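Local coordinates for protein inner kinetochore subunit cnp3 (Schizosaccharomyces pombe, PDB 6O2D) that serves in the inner kinetochore as an adaptor on centromeric DNA, this piece being its C-terminal dimeric cupin domain, at residues Y39-P42 with S43-L46. Residues are numbered along the deposited sequence; the frame is centred on the assembly and turned at random.
Sequences YSLP and SVNL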
# COMPACT_ATOMS: atom_id res chain seq x y z
N TYR B 39 3.68 9.78 -8.12
CA TYR B 39 5.11 9.80 -8.37
C TYR B 39 5.48 8.64 -9.27
O TYR B 39 4.91 7.54 -9.16
CB TYR B 39 5.96 9.66 -7.09
CG TYR B 39 5.84 10.76 -6.07
CD1 TYR B 39 4.80 10.77 -5.15
CD2 TYR B 39 6.80 11.76 -5.98
CE1 TYR B 39 4.70 11.76 -4.19
CE2 TYR B 39 6.71 12.76 -5.02
CZ TYR B 39 5.66 12.75 -4.13
OH TYR B 39 5.55 13.73 -3.17
N SER B 40 6.46 8.86 -10.13
CA SER B 40 7.12 7.78 -10.85
C SER B 40 8.34 7.38 -10.03
O SER B 40 9.33 8.12 -9.98
CB SER B 40 7.50 8.22 -12.26
OG SER B 40 8.19 7.18 -12.94
N LEU B 41 8.27 6.21 -9.39
CA LEU B 41 9.32 5.79 -8.47
C LEU B 41 10.74 5.81 -9.05
O LEU B 41 11.65 6.27 -8.35
CB LEU B 41 8.99 4.39 -7.92
CG LEU B 41 7.66 4.28 -7.17
CD1 LEU B 41 7.48 2.93 -6.54
CD2 LEU B 41 7.57 5.34 -6.11
N PRO B 42 10.99 5.38 -10.29
CA PRO B 42 12.38 5.45 -10.79
C PRO B 42 13.01 6.84 -10.71
O PRO B 42 14.23 6.94 -10.54
CB PRO B 42 12.24 4.99 -12.25
CG PRO B 42 11.03 4.13 -12.26
CD PRO B 42 10.09 4.78 -11.29
N SER B 43 12.21 7.91 -10.77
CA SER B 43 12.74 9.27 -10.76
C SER B 43 12.73 9.93 -9.38
O SER B 43 13.02 11.13 -9.29
CB SER B 43 11.95 10.14 -11.76
OG SER B 43 11.60 9.41 -12.93
N VAL B 44 12.42 9.18 -8.32
CA VAL B 44 12.39 9.73 -6.96
C VAL B 44 13.79 9.74 -6.37
O VAL B 44 14.51 8.74 -6.44
CB VAL B 44 11.42 8.93 -6.07
CG1 VAL B 44 11.53 9.39 -4.63
CG2 VAL B 44 10.00 9.04 -6.57
N ASN B 45 14.18 10.88 -5.78
CA ASN B 45 15.44 10.97 -5.04
C ASN B 45 15.28 10.42 -3.63
O ASN B 45 14.27 10.66 -2.95
CB ASN B 45 15.93 12.42 -4.98
CG ASN B 45 16.07 13.04 -6.36
OD1 ASN B 45 15.14 13.67 -6.86
ND2 ASN B 45 17.23 12.85 -6.98
N LEU B 46 16.28 9.66 -3.21
CA LEU B 46 16.26 8.93 -1.95
C LEU B 46 17.35 9.45 -1.01
O LEU B 46 18.26 10.17 -1.43
CB LEU B 46 16.43 7.44 -2.24
CG LEU B 46 15.42 7.03 -3.32
CD1 LEU B 46 15.97 5.91 -4.26
CD2 LEU B 46 14.07 6.61 -2.66
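The ring of Y39 meets V44 obliquely, with methyl CG2 as the near group. That methyl comes closest at the root of the ring, 4.1 Å from Y39 CB. The same methyl lies 3.6 Å from the backbone O of S40 and 4.5 Å from CD2 of L41. V44 CG1 is anti to its own backbone N (chi1 173°), which places CG2 beside that N and close to the carbonyl oxygens of S40 and L41. Farther along, the side chains of Y39 and L41 both rest on L59 of strand 55-62, and V44 and L41 reach V70 of strand 66-73.

Two backbone hydrogen bonds close the turn, each spanning three residues, as in a short 3-10 helix. S43 N donates to S40 O at 3.0 Å, with a bent N-H...O angle of 148°. V44 N donates to L41 O, also at 3.0 Å and nearly straight at 169°. Both donors sit above the carbonyl plane of their acceptor. P42 fits the first turn of the 3-10 segment, where an N-H would have no partner within the helix and its absence costs no bond.

The turn ends strand 32-40, whose residues Y39 and S40 pair antiparallel with a strand of the second subunit. L41 also packs on V114 of the second subunit, and P42 on D112 of that subunit. The chemistry is thus mixed: backbone hydrogen bonds set the turn, and apolar side chains seat it against the cupin sheet beside the strand pairing between subunits.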